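Uncharacterized protein (PDB 2RLD) is of unknown function but, as a four-helix bundle protein of the 23S rRNA-intervening sequence family, binds calcium and assembles with further copies of itself. Local coordinates at residues I71-A76 and K109-I114; Y81-L86 and S99-S104; V20-L25 and S45-G50; F36-Q41 and I87-I92. One frame throughout, in Å; residues are numbered along the deposited sequence.

Contact 1 (I71-A76 and K109-I114)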
loop_
_atom_site.group_PDB
_atom_site.type_symbol
_atom_site.label_atom_id
_atom_site.label_comp_id
_atom_site.label_asym_id
_atom_site.label_seq_id
_atom_site.Cartn_x
_atom_site.Cartn_y
_atom_site.Cartn_z
ATOM N N ILE C 71 8.514 -16.690 6.995
ATOM C CA ILE C 71 7.748 -15.443 6.808
ATOM C C ILE C 71 7.037 -15.027 8.112
ATOM O O ILE C 71 7.037 -13.841 8.466
ATOM C CB ILE C 71 6.708 -15.543 5.678
ATOM C CG1 ILE C 71 7.369 -15.895 4.342
ATOM C CG2 ILE C 71 5.942 -14.201 5.518
ATOM C CD1 ILE C 71 6.348 -16.245 3.251
ATOM N N ALA C 72 6.494 -15.990 8.861
ATOM C CA ALA C 72 5.924 -15.693 10.201
ATOM C C ALA C 72 6.975 -15.066 11.127
ATOM O O ALA C 72 6.715 -14.083 11.827
ATOM C CB ALA C 72 5.360 -16.972 10.845
ATOM N N LEU C 73 8.184 -15.631 11.096
ATOM C CA LEU C 73 9.275 -15.097 11.901
ATOM C C LEU C 73 9.646 -13.653 11.500
ATOM O O LEU C 73 9.976 -12.813 12.348
ATOM C CB LEU C 73 10.493 -15.999 11.759
ATOM C CG LEU C 73 11.717 -15.602 12.568
ATOM C CD1 LEU C 73 11.352 -15.412 14.044
ATOM C CD2 LEU C 73 12.799 -16.659 12.367
ATOM N N LYS C 74 9.602 -13.387 10.201
ATOM C CA LYS C 74 9.871 -12.054 9.681
ATOM C C LYS C 74 8.882 -11.069 10.254
ATOM O O LYS C 74 9.233 -9.950 10.687
ATOM C CB LYS C 74 9.729 -12.050 8.170
ATOM C CG LYS C 74 9.992 -10.699 7.509
ATOM C CD LYS C 74 9.972 -10.817 5.985
ATOM C CE LYS C 74 8.539 -11.011 5.415
ATOM N NZ LYS C 74 7.802 -9.708 5.402
ATOM N N GLU C 75 7.630 -11.487 10.219
ATOM C CA GLU C 75 6.524 -10.644 10.702
ATOM C C GLU C 75 6.635 -10.410 12.220
ATOM O O GLU C 75 6.400 -9.302 12.714
ATOM C CB GLU C 75 5.184 -11.268 10.310
ATOM C CG GLU C 75 4.912 -11.348 8.799
ATOM C CD GLU C 75 4.696 -9.999 8.108
ATOM O OE1 GLU C 75 4.862 -8.927 8.726
ATOM O OE2 GLU C 75 4.318 -10.029 6.915
ATOM N N ALA C 76 7.037 -11.433 12.960
ATOM C CA ALA C 76 7.315 -11.297 14.403
ATOM C C ALA C 76 8.423 -10.269 14.653
ATOM O O ALA C 76 8.297 -9.407 15.535
ATOM C CB ALA C 76 7.692 -12.651 14.995
ATOM N N LYS C 109 10.791 -17.654 19.463
ATOM C CA LYS C 109 11.558 -18.775 20.001
ATOM C C LYS C 109 11.009 -20.098 19.454
ATOM O O LYS C 109 11.764 -20.971 19.010
ATOM C CB LYS C 109 11.448 -18.727 21.517
ATOM C CG LYS C 109 12.205 -19.795 22.265
ATOM C CD LYS C 109 11.945 -19.688 23.763
ATOM C CE LYS C 109 10.460 -19.754 24.085
ATOM N NZ LYS C 109 10.175 -20.518 25.323
ATOM N N LEU C 110 9.685 -20.230 19.469
ATOM C CA LEU C 110 9.047 -21.453 19.001
ATOM C C LEU C 110 9.240 -21.621 17.481
ATOM O O LEU C 110 9.569 -22.725 16.988
ATOM C CB LEU C 110 7.562 -21.420 19.366
ATOM C CG LEU C 110 7.275 -21.373 20.875
ATOM C CD1 LEU C 110 5.799 -21.047 21.190
ATOM C CD2 LEU C 110 7.695 -22.693 21.500
ATOM N N LEU C 111 9.063 -20.525 16.736
ATOM C CA LEU C 111 9.272 -20.591 15.284
ATOM C C LEU C 111 10.699 -21.000 14.937
ATOM O O LEU C 111 10.929 -21.840 14.062
ATOM C CB LEU C 111 8.936 -19.269 14.612
ATOM C CG LEU C 111 7.466 -18.859 14.655
ATOM C CD1 LEU C 111 7.359 -17.393 14.245
ATOM C CD2 LEU C 111 6.628 -19.746 13.745
ATOM N N ILE C 112 11.663 -20.448 15.659
ATOM C CA ILE C 112 13.058 -20.780 15.398
ATOM C C ILE C 112 13.338 -22.257 15.689
ATOM O O ILE C 112 14.047 -22.937 14.917
ATOM C CB ILE C 112 14.016 -19.867 16.188
ATOM C CG1 ILE C 112 13.944 -18.451 15.616
ATOM C CG2 ILE C 112 15.465 -20.419 16.119
ATOM C CD1 ILE C 112 14.418 -17.376 16.555
ATOM N N SER C 113 12.766 -22.767 16.779
ATOM C CA SER C 113 12.938 -24.168 17.151
ATOM C C SER C 113 12.432 -25.082 16.042
ATOM O O SER C 113 13.147 -25.950 15.554
ATOM C CB SER C 113 12.189 -24.473 18.453
ATOM O OG SER C 113 12.483 -25.779 18.910
ATOM N N ILE C 114 11.189 -24.874 15.639
ATOM C CA ILE C 114 10.607 -25.653 14.560
ATOM C C ILE C 114 11.522 -25.568 13.322
ATOM O O ILE C 114 11.984 -26.593 12.788
ATOM C CB ILE C 114 9.196 -25.143 14.222
ATOM C CG1 ILE C 114 8.231 -25.427 15.380
ATOM C CG2 ILE C 114 8.684 -25.782 12.940
ATOM C CD1 ILE C 114 7.015 -24.545 15.388
#

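Contact 2 (Y81-L86 and S99-S104)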
loop_
_atom_site.group_PDB
_atom_site.type_symbol
_atom_site.label_atom_id
_atom_site.label_comp_id
_atom_site.label_asym_id
_atom_site.label_seq_id
_atom_site.Cartn_x
_atom_site.Cartn_y
_atom_site.Cartn_z
ATOM N N TYR C 81 10.083 -4.568 16.090
ATOM C CA TYR C 81 10.588 -3.249 15.696
ATOM C C TYR C 81 9.563 -2.183 16.030
ATOM O O TYR C 81 9.873 -1.186 16.692
ATOM C CB TYR C 81 10.882 -3.226 14.184
ATOM C CG TYR C 81 11.166 -1.829 13.600
ATOM C CD1 TYR C 81 12.405 -1.236 13.710
ATOM C CD2 TYR C 81 10.176 -1.146 12.925
ATOM C CE1 TYR C 81 12.647 0.042 13.164
ATOM C CE2 TYR C 81 10.387 0.135 12.396
ATOM C CZ TYR C 81 11.620 0.721 12.531
ATOM O OH TYR C 81 11.823 1.958 11.954
ATOM N N TRP C 82 8.328 -2.388 15.582
ATOM C CA TRP C 82 7.290 -1.366 15.836
ATOM C C TRP C 82 7.051 -1.204 17.337
ATOM O O TRP C 82 6.901 -0.074 17.818
ATOM C CB TRP C 82 5.960 -1.658 15.090
ATOM C CG TRP C 82 6.100 -1.557 13.591
ATOM C CD1 TRP C 82 6.025 -2.581 12.673
ATOM C CD2 TRP C 82 6.385 -0.370 12.848
ATOM N NE1 TRP C 82 6.238 -2.079 11.398
ATOM C CE2 TRP C 82 6.474 -0.735 11.484
ATOM C CE3 TRP C 82 6.584 0.978 13.211
ATOM C CZ2 TRP C 82 6.745 0.188 10.488
ATOM C CZ3 TRP C 82 6.821 1.896 12.212
ATOM C CH2 TRP C 82 6.915 1.493 10.862
ATOM N N LEU C 83 7.084 -2.303 18.090
ATOM C CA LEU C 83 6.875 -2.193 19.539
ATOM C C LEU C 83 7.985 -1.352 20.182
ATOM O O LEU C 83 7.760 -0.538 21.078
ATOM C CB LEU C 83 6.825 -3.575 20.173
ATOM C CG LEU C 83 5.560 -4.391 19.907
ATOM C CD1 LEU C 83 5.739 -5.829 20.415
ATOM C CD2 LEU C 83 4.286 -3.719 20.530
ATOM N N GLU C 84 9.210 -1.580 19.751
ATOM C CA GLU C 84 10.341 -0.849 20.297
ATOM C C GLU C 84 10.214 0.643 19.995
ATOM O O GLU C 84 10.457 1.517 20.849
ATOM C CB GLU C 84 11.633 -1.387 19.686
ATOM C CG GLU C 84 12.879 -0.836 20.378
ATOM C CD GLU C 84 14.189 -1.447 19.864
ATOM O OE1 GLU C 84 14.154 -2.470 19.135
ATOM O OE2 GLU C 84 15.252 -0.895 20.218
ATOM N N LEU C 85 9.853 0.946 18.754
ATOM C CA LEU C 85 9.596 2.342 18.374
ATOM C C LEU C 85 8.489 2.987 19.215
ATOM O O LEU C 85 8.631 4.124 19.679
ATOM C CB LEU C 85 9.265 2.419 16.878
ATOM C CG LEU C 85 9.222 3.795 16.241
ATOM C CD1 LEU C 85 10.403 4.679 16.622
ATOM C CD2 LEU C 85 9.096 3.609 14.723
ATOM N N LEU C 86 7.402 2.260 19.424
ATOM C CA LEU C 86 6.300 2.768 20.231
ATOM C C LEU C 86 6.678 3.067 21.692
ATOM O O LEU C 86 6.307 4.103 22.206
ATOM C CB LEU C 86 5.098 1.829 20.160
ATOM C CG LEU C 86 4.389 1.712 18.797
ATOM C CD1 LEU C 86 3.491 0.472 18.742
ATOM C CD2 LEU C 86 3.560 3.024 18.538
ATOM N N SER C 99 4.704 -6.588 28.306
ATOM C CA SER C 99 3.670 -7.602 28.200
ATOM C C SER C 99 3.532 -8.134 26.777
ATOM O O SER C 99 3.534 -9.342 26.565
ATOM C CB SER C 99 2.337 -7.019 28.684
ATOM O OG SER C 99 1.333 -8.013 28.739
ATOM N N ILE C 100 3.436 -7.227 25.810
ATOM C CA ILE C 100 3.160 -7.592 24.423
ATOM C C ILE C 100 4.445 -8.121 23.801
ATOM O O ILE C 100 4.431 -9.118 23.082
ATOM C CB ILE C 100 2.593 -6.396 23.602
ATOM C CG1 ILE C 100 1.295 -5.906 24.219
ATOM C CG2 ILE C 100 2.346 -6.802 22.169
ATOM C CD1 ILE C 100 0.812 -4.573 23.670
ATOM N N ASN C 101 5.569 -7.482 24.108
ATOM C CA ASN C 101 6.834 -7.911 23.518
ATOM C C ASN C 101 7.267 -9.300 23.988
ATOM O O ASN C 101 7.850 -10.059 23.223
ATOM C CB ASN C 101 7.942 -6.892 23.795
ATOM C CG ASN C 101 9.213 -7.198 23.017
ATOM O OD1 ASN C 101 9.239 -7.097 21.794
ATOM N ND2 ASN C 101 10.265 -7.579 23.724
ATOM N N ASN C 102 6.980 -9.627 25.242
ATOM C CA ASN C 102 7.267 -10.946 25.773
ATOM C C ASN C 102 6.458 -12.009 25.041
ATOM O O ASN C 102 6.975 -13.077 24.757
ATOM C CB ASN C 102 6.965 -11.009 27.268
ATOM C CG ASN C 102 8.026 -10.325 28.108
ATOM O OD1 ASN C 102 9.120 -10.011 27.618
ATOM N ND2 ASN C 102 7.706 -10.078 29.377
ATOM N N ASP C 103 5.202 -11.709 24.718
ATOM C CA ASP C 103 4.391 -12.646 23.933
ATOM C C ASP C 103 4.963 -12.808 22.510
ATOM O O ASP C 103 4.952 -13.916 21.932
ATOM C CB ASP C 103 2.934 -12.172 23.887
ATOM C CG ASP C 103 2.199 -12.368 25.203
ATOM O OD1 ASP C 103 2.774 -12.981 26.115
ATOM O OD2 ASP C 103 1.014 -11.952 25.310
ATOM N N SER C 104 5.419 -11.699 21.934
ATOM C CA SER C 104 6.021 -11.708 20.591
ATOM C C SER C 104 7.262 -12.569 20.567
ATOM O O SER C 104 7.425 -13.445 19.709
ATOM C CB SER C 104 6.337 -10.287 20.116
ATOM O OG SER C 104 6.312 -10.216 18.690
#

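Contact 3 (V20-L25 and S45-G50). With EDO (1,2-ethanediol), chain S.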
loop_
_atom_site.group_PDB
_atom_site.type_symbol
_atom_site.label_atom_id
_atom_site.label_comp_id
_atom_site.label_asym_id
_atom_site.label_seq_id
_atom_site.Cartn_x
_atom_site.Cartn_y
_atom_site.Cartn_z
ATOM N N VAL C 20 -5.026 -11.130 18.531
ATOM C CA VAL C 20 -6.097 -10.456 19.258
ATOM C C VAL C 20 -5.505 -9.285 20.115
ATOM O O VAL C 20 -6.047 -8.169 20.158
ATOM C CB VAL C 20 -6.860 -11.437 20.156
ATOM C CG1 VAL C 20 -7.777 -10.664 21.122
ATOM C CG2 VAL C 20 -7.677 -12.494 19.301
ATOM N N ARG C 21 -4.391 -9.538 20.769
ATOM C CA ARG C 21 -3.722 -8.499 21.526
ATOM C C ARG C 21 -3.306 -7.352 20.592
ATOM O O ARG C 21 -3.422 -6.177 20.955
ATOM C CB ARG C 21 -2.500 -9.057 22.239
ATOM C CG ARG C 21 -2.840 -10.095 23.316
ATOM C CD ARG C 21 -1.754 -10.104 24.404
ATOM N NE ARG C 21 -1.774 -8.900 25.232
ATOM C CZ ARG C 21 -0.806 -8.566 26.088
ATOM N NH1 ARG C 21 0.273 -9.336 26.218
ATOM N NH2 ARG C 21 -0.897 -7.447 26.789
ATOM N N ILE C 22 -2.826 -7.688 19.392
ATOM C CA ILE C 22 -2.445 -6.676 18.421
ATOM C C ILE C 22 -3.652 -5.842 17.971
ATOM O O ILE C 22 -3.558 -4.604 17.813
ATOM C CB ILE C 22 -1.669 -7.315 17.250
ATOM C CG1 ILE C 22 -0.285 -7.758 17.737
ATOM C CG2 ILE C 22 -1.595 -6.328 16.041
ATOM C CD1 ILE C 22 0.633 -6.555 18.114
ATOM N N VAL C 23 -4.792 -6.493 17.787
ATOM C CA VAL C 23 -6.021 -5.746 17.493
ATOM C C VAL C 23 -6.349 -4.767 18.614
ATOM O O VAL C 23 -6.702 -3.598 18.370
ATOM C CB VAL C 23 -7.207 -6.671 17.173
ATOM C CG1 VAL C 23 -8.521 -5.922 17.098
ATOM C CG2 VAL C 23 -6.990 -7.377 15.872
ATOM N N ASN C 24 -6.268 -5.227 19.853
ATOM C CA ASN C 24 -6.511 -4.321 20.987
ATOM C C ASN C 24 -5.530 -3.154 21.063
ATOM O O ASN C 24 -5.921 -2.005 21.372
ATOM C CB ASN C 24 -6.524 -5.124 22.291
ATOM C CG ASN C 24 -7.775 -5.974 22.446
ATOM O OD1 ASN C 24 -8.810 -5.704 21.840
ATOM N ND2 ASN C 24 -7.683 -7.004 23.288
ATOM N N LEU C 25 -4.254 -3.423 20.780
ATOM C CA LEU C 25 -3.251 -2.390 20.743
ATOM C C LEU C 25 -3.550 -1.373 19.663
ATOM O O LEU C 25 -3.336 -0.181 19.857
ATOM C CB LEU C 25 -1.863 -2.987 20.521
ATOM C CG LEU C 25 -0.717 -1.973 20.452
ATOM C CD1 LEU C 25 -0.570 -1.172 21.776
ATOM C CD2 LEU C 25 0.601 -2.683 20.064
ATOM N N SER C 45 1.659 -6.350 10.617
ATOM C CA SER C 45 2.721 -7.292 10.904
ATOM C C SER C 45 2.306 -8.241 12.022
ATOM O O SER C 45 2.495 -9.443 11.900
ATOM C CB SER C 45 4.061 -6.585 11.195
ATOM O OG SER C 45 4.081 -5.853 12.411
ATOM N N GLY C 46 1.647 -7.719 13.049
ATOM C CA GLY C 46 1.329 -8.509 14.242
ATOM C C GLY C 46 0.283 -9.581 13.965
ATOM O O GLY C 46 0.325 -10.661 14.543
ATOM N N THR C 47 -0.675 -9.274 13.105
ATOM C CA THR C 47 -1.709 -10.251 12.745
ATOM C C THR C 47 -1.264 -11.190 11.635
ATOM O O THR C 47 -1.791 -12.315 11.504
ATOM C CB THR C 47 -3.057 -9.544 12.341
ATOM O OG1 THR C 47 -2.821 -8.723 11.197
ATOM C CG2 THR C 47 -3.621 -8.735 13.525
ATOM N N SER C 48 -0.239 -10.788 10.879
ATOM C CA SER C 48 0.278 -11.601 9.767
ATOM C C SER C 48 1.117 -12.789 10.260
ATOM O O SER C 48 1.308 -13.757 9.523
ATOM C CB SER C 48 1.091 -10.754 8.792
ATOM O OG SER C 48 0.271 -9.801 8.109
ATOM N N ILE C 49 1.651 -12.699 11.477
ATOM C CA ILE C 49 2.372 -13.839 12.080
ATOM C C ILE C 49 1.449 -15.081 12.021
ATOM O O ILE C 49 1.781 -16.093 11.390
ATOM C CB ILE C 49 2.790 -13.548 13.545
ATOM C CG1 ILE C 49 3.641 -12.271 13.643
ATOM C CG2 ILE C 49 3.565 -14.732 14.179
ATOM C CD1 ILE C 49 3.881 -11.817 15.090
ATOM N N GLY C 50 0.247 -14.974 12.602
ATOM C CA GLY C 50 -0.705 -16.116 12.626
ATOM C C GLY C 50 -1.164 -16.544 11.244
ATOM O O GLY C 50 -1.343 -17.743 10.983
HETATM C C1 EDO S . -2.931 -11.453 7.022
HETATM O O1 EDO S . -1.498 -11.528 6.923
HETATM C C2 EDO S . -3.324 -10.917 8.398
HETATM O O2 EDO S . -2.816 -9.580 8.598
#

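Contact 4 (F36-Q41 and I87-I92). With EDO (1,2-ethanediol), chain L.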
loop_
_atom_site.group_PDB
_atom_site.type_symbol
_atom_site.label_atom_id
_atom_site.label_comp_id
_atom_site.label_asym_id
_atom_site.label_seq_id
_atom_site.Cartn_x
_atom_site.Cartn_y
_atom_site.Cartn_z
ATOM N N PHE C 36 -1.954 6.930 13.899
ATOM C CA PHE C 36 -2.550 6.283 12.741
ATOM C C PHE C 36 -1.554 5.612 11.815
ATOM O O PHE C 36 -1.948 4.816 10.984
ATOM C CB PHE C 36 -3.343 7.318 11.956
ATOM C CG PHE C 36 -4.427 7.977 12.761
ATOM C CD1 PHE C 36 -5.519 7.246 13.167
ATOM C CD2 PHE C 36 -4.340 9.294 13.123
ATOM C CE1 PHE C 36 -6.518 7.829 13.915
ATOM C CE2 PHE C 36 -5.345 9.887 13.873
ATOM C CZ PHE C 36 -6.429 9.140 14.269
ATOM N N VAL C 37 -0.273 5.913 11.959
ATOM C CA VAL C 37 0.735 5.452 10.996
ATOM C C VAL C 37 1.424 4.176 11.504
ATOM O O VAL C 37 1.338 3.118 10.871
ATOM C CB VAL C 37 1.778 6.591 10.704
ATOM C CG1 VAL C 37 2.968 6.067 9.879
ATOM C CG2 VAL C 37 1.116 7.731 9.955
HETATM N N MSE C 38 2.066 4.254 12.670
HETATM C CA MSE C 38 2.715 3.097 13.229
HETATM C C MSE C 38 1.701 2.002 13.580
HETATM O O MSE C 38 1.950 0.804 13.381
HETATM C CB MSE C 38 3.609 3.509 14.408
HETATM C CG MSE C 38 4.603 4.553 14.006
HETATM SE SE MSE C 38 5.773 4.985 15.493
HETATM C CE MSE C 38 4.496 6.148 16.545
ATOM N N SER C 39 0.537 2.434 14.059
ATOM C CA SER C 39 -0.539 1.528 14.423
ATOM C C SER C 39 -0.953 0.653 13.243
ATOM O O SER C 39 -1.141 -0.575 13.398
ATOM C CB SER C 39 -1.719 2.330 14.962
ATOM O OG SER C 39 -2.236 3.231 14.007
ATOM N N LYS C 40 -1.082 1.244 12.062
ATOM C CA LYS C 40 -1.486 0.442 10.900
ATOM C C LYS C 40 -0.412 -0.559 10.514
ATOM O O LYS C 40 -0.713 -1.717 10.174
ATOM C CB LYS C 40 -1.816 1.333 9.714
ATOM C CG LYS C 40 -2.823 2.368 9.992
ATOM N N GLN C 41 0.843 -0.151 10.634
ATOM C CA GLN C 41 1.966 -1.024 10.296
ATOM C C GLN C 41 1.983 -2.235 11.215
ATOM O O GLN C 41 2.096 -3.370 10.762
ATOM C CB GLN C 41 3.286 -0.302 10.390
ATOM C CG GLN C 41 3.467 0.822 9.404
ATOM C CD GLN C 41 4.012 0.366 8.096
ATOM O OE1 GLN C 41 3.661 -0.712 7.612
ATOM N NE2 GLN C 41 4.881 1.181 7.498
ATOM N N ILE C 87 7.452 2.196 22.351
ATOM C CA ILE C 87 7.915 2.518 23.721
ATOM C C ILE C 87 8.906 3.666 23.724
ATOM O O ILE C 87 8.823 4.556 24.560
ATOM C CB ILE C 87 8.455 1.265 24.496
ATOM C CG1 ILE C 87 8.760 1.611 25.975
ATOM C CG2 ILE C 87 9.690 0.677 23.840
ATOM C CD1 ILE C 87 7.571 2.061 26.750
ATOM N N ARG C 88 9.834 3.688 22.762
ATOM C CA ARG C 88 10.819 4.786 22.716
ATOM C C ARG C 88 10.193 6.146 22.462
ATOM O O ARG C 88 10.699 7.150 22.929
ATOM C CB ARG C 88 11.897 4.505 21.672
ATOM C CG ARG C 88 12.804 3.336 22.057
ATOM C CD ARG C 88 13.843 3.753 23.080
ATOM N NE ARG C 88 14.576 4.957 22.676
ATOM C CZ ARG C 88 15.590 4.966 21.823
ATOM N NH1 ARG C 88 15.993 3.851 21.231
ATOM N NH2 ARG C 88 16.181 6.103 21.536
ATOM N N THR C 89 9.065 6.179 21.766
ATOM C CA THR C 89 8.365 7.440 21.520
ATOM C C THR C 89 7.137 7.661 22.438
ATOM O O THR C 89 6.359 8.566 22.197
ATOM C CB THR C 89 7.946 7.537 20.049
ATOM O OG1 THR C 89 7.147 6.400 19.689
ATOM C CG2 THR C 89 9.183 7.599 19.153
ATOM N N GLU C 90 7.001 6.858 23.490
ATOM C CA GLU C 90 6.043 7.081 24.569
ATOM C C GLU C 90 4.573 6.914 24.159
ATOM O O GLU C 90 3.666 7.409 24.846
ATOM C CB GLU C 90 6.305 8.420 25.260
ATOM C CG GLU C 90 7.759 8.519 25.822
ATOM C CD GLU C 90 8.109 9.881 26.399
ATOM O OE1 GLU C 90 7.196 10.671 26.693
ATOM O OE2 GLU C 90 9.306 10.145 26.558
ATOM N N TYR C 91 4.350 6.181 23.072
ATOM C CA TYR C 91 2.989 5.791 22.680
ATOM C C TYR C 91 2.417 4.655 23.517
ATOM O O TYR C 91 1.208 4.534 23.640
ATOM C CB TYR C 91 2.903 5.479 21.183
ATOM C CG TYR C 91 2.827 6.750 20.387
ATOM C CD1 TYR C 91 1.605 7.401 20.202
ATOM C CD2 TYR C 91 3.966 7.317 19.844
ATOM C CE1 TYR C 91 1.532 8.614 19.490
ATOM C CE2 TYR C 91 3.916 8.539 19.145
ATOM C CZ TYR C 91 2.692 9.167 18.960
ATOM O OH TYR C 91 2.644 10.339 18.225
ATOM N N ILE C 92 3.280 3.827 24.090
ATOM C CA ILE C 92 2.856 2.783 25.026
ATOM C C ILE C 92 3.740 2.844 26.270
ATOM O O ILE C 92 4.894 3.341 26.220
ATOM C CB ILE C 92 2.933 1.369 24.412
ATOM C CG1 ILE C 92 4.366 1.042 23.939
ATOM C CG2 ILE C 92 1.854 1.198 23.292
ATOM C CD1 ILE C 92 4.510 -0.387 23.463
HETATM C C1 EDO L . 6.646 -1.568 6.505
HETATM O O1 EDO L . 6.970 -0.511 5.608
HETATM C C2 EDO L . 7.766 -2.589 6.453
HETATM O O2 EDO L . 7.371 -3.704 5.660
#

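Contact 1 (I71-A76 and K109-I114)
Leu73 and Leu111 face each other where helix 62-88 and helix 94-116 run antiparallel, the axes of the segments 71-76 and 109-114 inclined at 154° to each other with a closest approach of 9.8 Å. Their CA atoms, 6.5 Å apart, are the nearest pair across the contact. Leu111 does most of the reaching. Its CG stands anti to the carbonyl carbon (chi1 -66°), and this carries CD1 to the opposite helix, where it settles on backbone as much as on side chain: CD1 of Leu111 is 3.7 Å from N of Leu73 and 4.0 Å from CB of Ala72. Leu73, with CG anti to its own nitrogen (chi1 -178°), puts CD2 3.9 Å from CG1 of Ile112, the two side chains crossing at a slant. Ile112 lies at the exposed margin, whereas the two leucines and Ala72 are buried. No hydrogen bond spans this apolar seam, which is characteristic of an antiparallel helix pair in a four-helix bundle. The other two helices close it in: Val11 of helix 7-32 packs on Leu111, Ile53 of helix 38-57 covers Ala72, and Gln58 of a second subunit lies against Leu73.

Contact 2 (Y81-L86 and S99-S104)
Leu83 of helix 62-88 plugs into helix 94-116 beside Ile100 and Asn101, and this one side chain carries the whole contact from its side. With CG anti to the carbonyl carbon (chi1 -73°) and the second torsion extended, the leucine fork opens toward the neighbouring helix. Its CD1 prong lies 3.9 Å from CG2 of Ile100 and equally near the main chain, 3.9 Å from CA of Asn101. The CD2 prong comes back to the same isoleucine methyl, 4.0 Å from CG2 of Ile100. Ile100 and Leu83 cross at about a right angle. Ile100 presents CG2, while its CG1 arm turns toward helix 7-32, where Phe18 and Arg21 pack on the residue. Asn101 swings CG anti to its backbone N (chi1 -171°), which brings the amide oxygen alongside the leucine: OD1 of Asn101 is 4.0 Å from CD1 of Leu83, a van der Waals neighbour and no bond. One turn on, Ser104 has its OG hydrogen-bonded to Glu80. Asp103, salt-bridged to Arg21, is a ligand of a second calcium in this protein, though no ion sits on it in this chain. Ile42 of helix 38-57 also touches Leu83, placing it between helices in the core. Such interlocking of aliphatic side chains between consecutive antiparallel helices, here 62-88 and 94-116, is characteristic of a four-helix bundle.

Contact 3 (V20-L25 and S45-G50)
Ile22 of helix 7-32 rests on Gly46 of helix 38-57, an antiparallel pair of the four-helix bundle whose segments run at 165° with their axes only 8.8 Å apart. Along 45-50, Ser45 comes first and turns its hydroxyl to Thr79 of helix 62-88. Gly46 follows and is the point of closest backbone approach, its CA 5.9 Å from CA of Ile22. With no side chain to intervene, the isoleucine lies directly on the main chain, CG1 of Ile22 being 3.9 Å from CA of Gly46. Thr47 then adds a methyl. Its OG1 takes the place between N and C (chi1 61°), which turns CG2 toward Ile22 and OG1 to an ethanediol: CG2 of Thr47 lies 4.0 Å from CG2 of Ile22, with Val23 a little farther off, and OG1 of Thr47 is hydrogen-bonded to O2 of the diol, 2.7 Å away, and to Leu43 O one turn back. At Ser48 the diol binds again, its O1 and O2 both hydrogen-bonded to OG, which also bonds to Arg44 O. Ile49 directs its CB toward 20-25 but packs on Glu75 and Ile107. The chemistry therefore divides cleanly: methyl groups and a bare glycine backbone make a close apolar join, while the hydroxyls of Thr47 and Ser48 are satisfied within their own helix and by a diol probably left from crystallisation.

Contact 4 (F36-Q41 and I87-I92)
Met38, modelled as selenomethionine, meets Tyr91 and Thr89 with its terminal methyl, and these are the contacts that join 36-41 to 87-92. CE of Met38 lies 3.5 Å from CD2 and 3.6 Å from CE2 of Tyr91, approaching the ring obliquely. The selenomethionine runs out extended through chi2 and then bends at chi3 (-77°), which turns CE aside onto the tyrosine; the two side chains cross at about a right angle. CE of Met38 is also 4.1 Å from OG1 of Thr89, an oxygen that is hydrogen-bonded to Leu85 O and sits at the edge of the Tyr91 ring. Polar bonds shape the backbone of 87-92: Glu90, with positive phi, is the C-prime residue of a Schellman motif ending helix 62-88, in which N of Glu90 is bonded to O of Ile87 at 3.1 Å and N of Tyr91 to O of Leu86. Farther along, a weak hydrogen bond of 3.3 Å runs from NE2 of Gln41 to O1 of an ethanediol that is also bonded to Ser48 of a second subunit. The contact thus ties the beginning of helix 38-57 to the turn after helix 62-88, with Leu85 and Leu86 packed on Met38 and Val23 of a second subunit lying against Thr89.

Overall arrangement
Contacts 1 and 2 are two levels of one seam between helices 62-88 and 94-116, their centres about 15 Å apart, with contact 2 nested in the chain loop that contact 1 closes. Contact 3 joins the other antiparallel pair. It is tied to contact 2 by Arg21, whose NH1 forms a salt bridge of 2.9 Å with OD2 of Asp103, and to contact 1 by Ile49 against Ala76. Contact 4 adds the end of the bundle, its centre about 10 Å from that of contact 2 and about 23 Å from that of contact 1. Bound calcium lies toward the opposite end: the Leu111 side chain is about 12 Å from the ion, which Asp5, Asp8 and Asn9 coordinate.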